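Side-chain contacts in N-acetylmuramoyl-L-alanine amidase (Mycolicibacterium smegmatis, PDB 7AGM), which probably cleaves the amide bond between N-acetylmuramic acid and L-alanine in peptidoglycan, using a bound zinc ion: residues L84-V88 / D89-A93; P125-N128 / A129-G133; A213-L216 / G217-S220. All coordinates share one frame; numbering follows the deposited sequence. Where two conformers were deposited one is given.

Contact 1 of 3, residues L84-V88 / D89-A93; sequences LGPCV and DERAA
Arg91 reaches back from the first turn of helix 88-98 to the loop before it, where its NE donates to Pro86 O at 2.9 Å along an almost straight N-H...O line (177°). The oxygen meets the edge of the guanidinium in its plane, whereas NE stands above the carbonyl plane of Pro86. The arginine chain, extended from CG to NE, crosses the proline ring at about a right angle and brings NH2 to 4.0 Å from Pro86 CD. Glu90 also folds back: its OE1 accepts from Cys87 N at 2.9 Å, met on the anti side, 28° out of the carboxylate plane, and its CB lies 3.9 Å from Pro86 CB. Proline suits this place because its ring restrains the chain just ahead of the helix and offers both side chains an apolar surface. Asp89 CG sits between its own N and carbonyl carbon (chi1 63°), which turns OD1 to 3.2 Å from Cys87 CB; a negative charge at the helix N-terminus probably interacts favourably with the helix dipole. Further out, Cys87 is tied to Cys39 by a disulfide, and Gln40 also bonds Pro86 O. Arg91 NH1 forms a salt bridge with Asp14, while NH2 bonds the backbone oxygen of the zinc ligand His17. With Cys87 as N-cap, the glutamate-to-backbone bond is one half of a capping box, at a helix start beside the zinc site.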
ATOM      1  N   LEU A  84       0.506  18.640   4.106  1.00 24.52           N
ATOM      2  CA  LEU A  84      -0.727  17.872   4.215  1.00 26.56           C
ATOM      3  C   LEU A  84      -0.989  17.085   2.936  1.00 26.62           C
ATOM      4  O   LEU A  84      -0.657  17.522   1.831  1.00 27.77           O
ATOM      5  CB  LEU A  84      -1.907  18.805   4.489  1.00 29.19           C
ATOM      6  CG  LEU A  84      -2.000  19.413   5.887  1.00 49.55           C
ATOM      7  CD1 LEU A  84      -3.085  20.473   5.921  1.00 73.83           C
ATOM      8  CD2 LEU A  84      -2.277  18.331   6.913  1.00 47.40           C
ATOM      9  N   GLY A  85      -1.584  15.904   3.104  1.00 26.95           N
ATOM     10  CA  GLY A  85      -2.029  15.082   2.001  1.00 26.13           C
ATOM     11  C   GLY A  85      -3.504  14.757   2.148  1.00 26.22           C
ATOM     12  O   GLY A  85      -4.139  15.129   3.140  1.00 25.87           O
ATOM     13  N   PRO A  86      -4.079  14.055   1.171  1.00 24.11           N
ATOM     14  CA  PRO A  86      -5.537  13.882   1.143  1.00 23.43           C
ATOM     15  C   PRO A  86      -6.034  12.915   2.209  1.00 21.52           C
ATOM     16  O   PRO A  86      -5.316  12.029   2.671  1.00 21.50           O
ATOM     17  CB  PRO A  86      -5.802  13.313  -0.258  1.00 26.69           C
ATOM     18  CG  PRO A  86      -4.557  13.596  -1.049  1.00 26.81           C
ATOM     19  CD  PRO A  86      -3.441  13.542  -0.053  1.00 32.06           C
ATOM     20  N   CYS A  87      -7.306  13.092   2.577  1.00 21.57           N
ATOM     21  CA  CYS A  87      -7.975  12.175   3.497  1.00 21.15           C
ATOM     22  C   CYS A  87      -8.109  10.782   2.879  1.00 19.16           C
ATOM     23  O   CYS A  87      -8.000  10.590   1.663  1.00 18.70           O
ATOM     24  CB  CYS A  87      -9.377  12.684   3.835  1.00 22.87           C
ATOM     25  SG  CYS A  87      -9.419  14.316   4.589  1.00 26.44           S
ATOM     26  N   VAL A  88      -8.394   9.800   3.741  1.00 16.90           N
ATOM     27  CA  VAL A  88      -8.444   8.408   3.294  1.00 17.09           C
ATOM     28  C   VAL A  88      -9.565   8.175   2.291  1.00 17.11           C
ATOM     29  O   VAL A  88      -9.413   7.371   1.366  1.00 17.71           O
ATOM     30  CB  VAL A  88      -8.494   7.425   4.483  1.00 17.70           C
ATOM     31  CG1 VAL A  88      -7.169   7.436   5.254  1.00 17.73           C
ATOM     32  CG2 VAL A  88      -9.658   7.744   5.394  1.00 19.36           C
ATOM     33  N   ASP A  89     -10.699   8.866   2.443  1.00 17.98           N
ATOM     34  CA  ASP A  89     -11.756   8.738   1.442  1.00 18.75           C
ATOM     35  C   ASP A  89     -11.360   9.417   0.135  1.00 18.36           C
ATOM     36  O   ASP A  89     -11.650   8.899  -0.954  1.00 18.67           O
ATOM     37  CB  ASP A  89     -13.097   9.255   1.976  1.00 19.95           C
ATOM     38  CG  ASP A  89     -13.084  10.741   2.307  1.00 22.22           C
ATOM     39  OD1 ASP A  89     -12.017  11.285   2.671  1.00 21.35           O
ATOM     40  OD2 ASP A  89     -14.167  11.361   2.243  1.00 25.94           O
ATOM     41  N   GLU A  90     -10.669  10.560   0.229  1.00 18.27           N
ATOM     42  CA  GLU A  90     -10.199  11.267  -0.959  1.00 18.97           C
ATOM     43  C   GLU A  90      -9.183  10.441  -1.745  1.00 17.32           C
ATOM     44  O   GLU A  90      -9.172  10.477  -2.979  1.00 16.90           O
ATOM     45  CB  GLU A  90      -9.611  12.625  -0.561  1.00 22.30           C
ATOM     46  CG  GLU A  90     -10.641  13.594   0.019  1.00 26.54           C
ATOM     47  CD  GLU A  90     -10.044  14.913   0.529  1.00 49.28           C
ATOM     48  OE1 GLU A  90      -8.867  14.943   0.952  1.00 27.55           O
ATOM     49  OE2 GLU A  90     -10.770  15.930   0.511  1.00 64.50           O
ATOM     50  N   ARG A  91      -8.312   9.698  -1.056  1.00 16.77           N
ATOM     51  CA  ARG A  91      -7.361   8.849  -1.771  1.00 16.73           C
ATOM     52  C   ARG A  91      -8.074   7.760  -2.570  1.00 16.44           C
ATOM     53  O   ARG A  91      -7.660   7.428  -3.692  1.00 16.57           O
ATOM     54  CB  ARG A  91      -6.337   8.263  -0.796  1.00 17.18           C
ATOM     55  CG  ARG A  91      -5.466   9.328  -0.126  1.00 17.78           C
ATOM     56  CD  ARG A  91      -4.593   8.739   0.952  1.00 19.11           C
ATOM     57  NE  ARG A  91      -3.857   9.796   1.650  1.00 20.05           N
ATOM     58  CZ  ARG A  91      -2.537   9.832   1.840  1.00 19.51           C
ATOM     59  NH1 ARG A  91      -1.758   8.848   1.401  1.00 18.23           N
ATOM     60  NH2 ARG A  91      -1.994  10.855   2.493  1.00 20.56           N
ATOM     61  N   ALA A  92      -9.157   7.197  -2.026  1.00 16.47           N
ATOM     62  CA  ALA A  92      -9.952   6.255  -2.814  1.00 16.53           C
ATOM     63  C   ALA A  92     -10.638   6.948  -3.987  1.00 15.54           C
ATOM     64  O   ALA A  92     -10.662   6.411  -5.102  1.00 15.42           O
ATOM     65  CB  ALA A  92     -10.971   5.517  -1.939  1.00 17.06           C
ATOM     66  N   ALA A  93     -11.168   8.157  -3.768  1.00 16.37           N
ATOM     67  CA  ALA A  93     -11.815   8.892  -4.855  1.00 16.19           C
ATOM     68  C   ALA A  93     -10.830   9.231  -5.973  1.00 16.05           C
ATOM     69  O   ALA A  93     -11.163   9.119  -7.159  1.00 15.97           O
ATOM     70  CB  ALA A  93     -12.479  10.159  -4.316  1.00 17.16           C
TER

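Contact 2 of 3, residues P125-N128 / A129-G133; sequences PPLN and AAQSG
Asn128 and Gln131 carry this contact, and its hydrogen bonds are of two sorts. In the side-chain bonds each residue's amide oxygen grips a backbone N-H of the other part. OD1 of the N-cap residue Asn128 accepts from Gln131 N at 2.9 Å, with the donor nearly in line with the C=O; the torsion that tucks CG between the backbone N and carbonyl carbon (chi1 57°) points the oxygen at the N-H groups of the first turn. Gln131 OE1 takes Leu127 N at 2.8 Å, but that donor lies 55° above the amide plane, and Ser123 OG also bonds this oxygen. The two amide planes are turned 68° apart, and Asn128 ND2 and Gln131 NE2 both donate to Ala174 O, just beyond helix 169-173. A backbone bond runs from Ser132 N to Asn128 O, 3.0 Å.

Van der Waals contact comes from Pro126, whose CB rests 3.7 Å from Gln131 CB and 3.8 Å from Ser132 CB. Asparagine, short and able to accept, suits an N-cap, and glutamine is long enough to reach past it. The Gln131 side chain ties the preceding loop to the first turn, and Asn128 makes a classic side-chain N-cap for the short helix 129-132.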
ATOM      1  N   PRO A 125     -15.577  -8.441   3.882  1.00 16.78           N
ATOM      2  CA  PRO A 125     -16.297  -8.972   2.720  1.00 17.06           C
ATOM      3  C   PRO A 125     -16.335  -7.976   1.567  1.00 15.95           C
ATOM      4  O   PRO A 125     -16.338  -6.763   1.787  1.00 15.30           O
ATOM      5  CB  PRO A 125     -17.725  -9.184   3.255  1.00 18.40           C
ATOM      6  CG  PRO A 125     -17.590  -9.241   4.724  1.00 19.37           C
ATOM      7  CD  PRO A 125     -16.450  -8.340   5.065  1.00 17.44           C
ATOM      8  N   PRO A 126     -16.347  -8.478   0.338  1.00 15.59           N
ATOM      9  CA  PRO A 126     -16.286  -7.573  -0.814  1.00 15.73           C
ATOM     10  C   PRO A 126     -17.562  -6.758  -0.964  1.00 17.00           C
ATOM     11  O   PRO A 126     -18.669  -7.215  -0.656  1.00 19.10           O
ATOM     12  CB  PRO A 126     -16.097  -8.526  -1.996  1.00 15.54           C
ATOM     13  CG  PRO A 126     -16.760  -9.809  -1.543  1.00 16.38           C
ATOM     14  CD  PRO A 126     -16.457  -9.894  -0.065  1.00 16.51           C
ATOM     15  N   LEU A 127     -17.395  -5.539  -1.476  1.00 16.68           N
ATOM     16  CA  LEU A 127     -18.503  -4.625  -1.708  1.00 16.88           C
ATOM     17  C   LEU A 127     -18.857  -4.462  -3.179  1.00 16.80           C
ATOM     18  O   LEU A 127     -19.857  -3.803  -3.486  1.00 18.73           O
ATOM     19  CB  LEU A 127     -18.191  -3.247  -1.103  1.00 16.07           C
ATOM     20  CG  LEU A 127     -18.068  -3.241   0.424  1.00 16.98           C
ATOM     21  CD1 LEU A 127     -17.510  -1.908   0.896  1.00 18.53           C
ATOM     22  CD2 LEU A 127     -19.419  -3.508   1.065  1.00 18.09           C
ATOM     23  N   ASN A 128     -18.082  -5.057  -4.081  1.00 16.71           N
ATOM     24  CA  ASN A 128     -18.319  -4.976  -5.517  1.00 16.41           C
ATOM     25  C   ASN A 128     -17.508  -6.076  -6.198  1.00 17.08           C
ATOM     26  O   ASN A 128     -16.766  -6.823  -5.551  1.00 17.03           O
ATOM     27  CB  ASN A 128     -17.999  -3.574  -6.066  1.00 15.44           C
ATOM     28  CG  ASN A 128     -16.566  -3.143  -5.785  1.00 15.11           C
ATOM     29  OD1 ASN A 128     -15.628  -3.912  -5.981  1.00 15.04           O
ATOM     30  ND2 ASN A 128     -16.397  -1.914  -5.310  1.00 15.84           N
ATOM     31  N   ALA A 129     -17.635  -6.144  -7.528  1.00 17.52           N
ATOM     32  CA  ALA A 129     -17.010  -7.222  -8.287  1.00 17.98           C
ATOM     33  C   ALA A 129     -15.491  -7.123  -8.276  1.00 16.23           C
ATOM     34  O   ALA A 129     -14.804  -8.150  -8.252  1.00 16.57           O
ATOM     35  CB  ALA A 129     -17.528  -7.230  -9.726  1.00 19.89           C
ATOM     36  N   ALA A 130     -14.943  -5.906  -8.329  1.00 16.02           N
ATOM     37  CA  ALA A 130     -13.489  -5.777  -8.259  1.00 15.50           C
ATOM     38  C   ALA A 130     -12.965  -6.351  -6.952  1.00 14.61           C
ATOM     39  O   ALA A 130     -11.956  -7.067  -6.938  1.00 14.31           O
ATOM     40  CB  ALA A 130     -13.071  -4.312  -8.385  1.00 15.92           C
ATOM     41  N   GLN A 131     -13.667  -6.084  -5.851  1.00 14.33           N
ATOM     42  CA  GLN A 131     -13.221  -6.556  -4.549  1.00 14.59           C
ATOM     43  C   GLN A 131     -13.384  -8.060  -4.405  1.00 15.17           C
ATOM     44  O   GLN A 131     -12.590  -8.701  -3.707  1.00 15.46           O
ATOM     45  CB  GLN A 131     -13.987  -5.834  -3.442  1.00 14.45           C
ATOM     46  CG  GLN A 131     -13.669  -4.343  -3.404  1.00 13.30           C
ATOM     47  CD  GLN A 131     -14.388  -3.609  -2.292  1.00 13.05           C
ATOM     48  OE1 GLN A 131     -14.894  -4.217  -1.347  1.00 13.55           O
ATOM     49  NE2 GLN A 131     -14.443  -2.286  -2.405  1.00 14.17           N
ATOM     50  N   SER A 132     -14.394  -8.634  -5.059  0.52 15.59           N
ATOM     51  CA  SER A 132     -14.696 -10.049  -4.893  0.52 16.14           C
ATOM     52  C   SER A 132     -13.758 -10.943  -5.692  0.52 16.78           C
ATOM     53  O   SER A 132     -13.509 -12.084  -5.289  0.52 18.15           O
ATOM     54  CB  SER A 132     -16.145 -10.314  -5.313  0.52 17.23           C
ATOM     55  OG  SER A 132     -16.456 -11.689  -5.241  0.52 18.12           O
ATOM     56  N   GLY A 133     -13.251 -10.459  -6.823  1.00 16.49           N
ATOM     57  CA  GLY A 133     -12.472 -11.281  -7.722  1.00 16.53           C
ATOM     58  C   GLY A 133     -11.057 -10.778  -7.935  1.00 16.42           C
ATOM     59  O   GLY A 133     -10.106 -11.256  -7.310  1.00 16.25           O
TER

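Contact 3 of 3, residues A213-L216 / G217-S220; sequences AGFL and GSQS
Gln219 sets its CG over one face of the Phe215 ring, an i to i+4 CH-pi contact in the last turns of helix 198-219. This CG is 4.0 Å from the ring centroid, offset toward the rim. Beyond CG the chain bends (chi2 -58°) and turns the amide nearly parallel to the ring (15° apart) but displaced past its CE1-CZ rim, with OE1 3.6 Å from Phe215 CE1. Phenylalanine brings its ring to this position because CG stands opposite the backbone N (chi1 175°). The buried ring also stacks with Phe138 and touches the loop residue Pro177, so the glutamine, with a flexible apolar stem and a polar end, suits a place between buried ring and solvent. Leu216, one residue on, turns its branched side chain to Ile6, Met9 and His101, packing the helix against the loops that hold them.

The backbone is bonded in the helical manner, Gly217 N to Ala213 O at 2.9 Å and Ser218 N to Gly214 O at 3.1 Å. Serine fits an exposed helical position because its hydroxyl can bond back to the preceding turn: Phe215 O accepts both Gln219 N, at 3.1 Å, and Ser218 OG, at 2.7 Å.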
ATOM      1  N   ALA A 213       3.545  -5.985 -11.654  1.00 14.44           N
ATOM      2  CA  ALA A 213       3.732  -6.431 -13.032  1.00 15.70           C
ATOM      3  C   ALA A 213       3.115  -7.805 -13.255  1.00 16.49           C
ATOM      4  O   ALA A 213       2.500  -8.055 -14.303  1.00 18.07           O
ATOM      5  CB  ALA A 213       5.218  -6.444 -13.383  1.00 17.87           C
ATOM      6  N   GLY A 214       3.261  -8.707 -12.280  1.00 17.15           N
ATOM      7  CA  GLY A 214       2.663 -10.026 -12.408  1.00 17.52           C
ATOM      8  C   GLY A 214       1.150  -9.965 -12.477  1.00 17.72           C
ATOM      9  O   GLY A 214       0.525 -10.665 -13.284  1.00 18.58           O
ATOM     10  N   PHE A 215       0.539  -9.114 -11.650  1.00 16.25           N
ATOM     11  CA  PHE A 215      -0.911  -8.964 -11.695  1.00 15.43           C
ATOM     12  C   PHE A 215      -1.362  -8.322 -13.003  1.00 15.53           C
ATOM     13  O   PHE A 215      -2.319  -8.787 -13.632  1.00 17.14           O
ATOM     14  CB  PHE A 215      -1.416  -8.157 -10.496  1.00 14.42           C
ATOM     15  CG  PHE A 215      -2.898  -7.878 -10.549  1.00 14.44           C
ATOM     16  CD1 PHE A 215      -3.816  -8.909 -10.401  1.00 13.86           C
ATOM     17  CD2 PHE A 215      -3.373  -6.589 -10.765  1.00 15.03           C
ATOM     18  CE1 PHE A 215      -5.186  -8.663 -10.455  1.00 15.15           C
ATOM     19  CE2 PHE A 215      -4.740  -6.334 -10.814  1.00 15.03           C
ATOM     20  CZ  PHE A 215      -5.649  -7.381 -10.663  1.00 15.39           C
ATOM     21  N   LEU A 216      -0.700  -7.234 -13.421  1.00 14.71           N
ATOM     22  CA  LEU A 216      -1.079  -6.591 -14.678  1.00 15.21           C
ATOM     23  C   LEU A 216      -0.996  -7.568 -15.842  1.00 17.62           C
ATOM     24  O   LEU A 216      -1.883  -7.596 -16.705  1.00 18.96           O
ATOM     25  CB  LEU A 216      -0.183  -5.378 -14.942  1.00 13.64           C
ATOM     26  CG  LEU A 216      -0.355  -4.170 -14.016  1.00 13.81           C
ATOM     27  CD1 LEU A 216       0.666  -3.112 -14.425  1.00 14.26           C
ATOM     28  CD2 LEU A 216      -1.770  -3.604 -14.057  1.00 14.62           C
ATOM     29  N   GLY A 217       0.059  -8.385 -15.876  1.00 17.49           N
ATOM     30  CA  GLY A 217       0.202  -9.354 -16.950  1.00 19.26           C
ATOM     31  C   GLY A 217      -0.886 -10.410 -16.933  1.00 23.42           C
ATOM     32  O   GLY A 217      -1.342 -10.858 -17.989  1.00 27.45           O
ATOM     33  N   SER A 218      -1.313 -10.825 -15.739  1.00 24.17           N
ATOM     34  CA  SER A 218      -2.384 -11.808 -15.634  1.00 25.57           C
ATOM     35  C   SER A 218      -3.699 -11.256 -16.166  1.00 28.50           C
ATOM     36  O   SER A 218      -4.518 -12.015 -16.699  1.00 34.99           O
ATOM     37  CB  SER A 218      -2.553 -12.232 -14.176  1.00 25.92           C
ATOM     38  OG  SER A 218      -3.314 -11.266 -13.465  1.00 31.79           O
ATOM     39  N   GLN A 219      -3.928  -9.948 -16.027  1.00 30.46           N
ATOM     40  CA  GLN A 219      -5.151  -9.354 -16.549  1.00 28.31           C
ATOM     41  C   GLN A 219      -5.174  -9.311 -18.074  1.00 74.56           C
ATOM     42  O   GLN A 219      -6.260  -9.241 -18.660  1.00 85.43           O
ATOM     43  CB  GLN A 219      -5.393  -7.969 -15.942  1.00 28.59           C
ATOM     44  CG  GLN A 219      -5.556  -7.977 -14.416  1.00 36.00           C
ATOM     45  CD  GLN A 219      -6.708  -8.859 -13.943  1.00 53.72           C
ATOM     46  OE1 GLN A 219      -6.501  -9.988 -13.495  1.00 54.52           O
ATOM     47  NE2 GLN A 219      -7.925  -8.339 -14.032  1.00 47.39           N
ATOM     48  N   SER A 220      -4.016  -9.364 -18.726  1.00 44.73           N
ATOM     49  CA  SER A 220      -3.965  -9.460 -20.183  1.00 60.12           C
ATOM     50  C   SER A 220      -4.096 -10.913 -20.639  1.00 59.88           C
ATOM     51  O   SER A 220      -4.732 -11.205 -21.656  1.00 57.16           O
ATOM     52  CB  SER A 220      -2.667  -8.858 -20.721  1.00 34.23           C
ATOM     53  OG  SER A 220      -2.541  -7.501 -20.332  1.00 64.94           O
TER

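The three contacts come in series along the chain and do not touch one another. Contacts 1 and 2 both lie where a loop turns into a helix, after strands 73-76 and 119-123 of the six-stranded mixed sheet; their centres are 21 Å apart. Contact 3 lies near the far end of helix 198-219, with its centre 26 Å from that of contact 1 and 18 Å from that of contact 2. Contact 1 alone adjoins the zinc site; the other two lie away from it. Two of the contacts thus lie at helix starts and one at a helix end, one beside the zinc site and two at the periphery of the amidase fold.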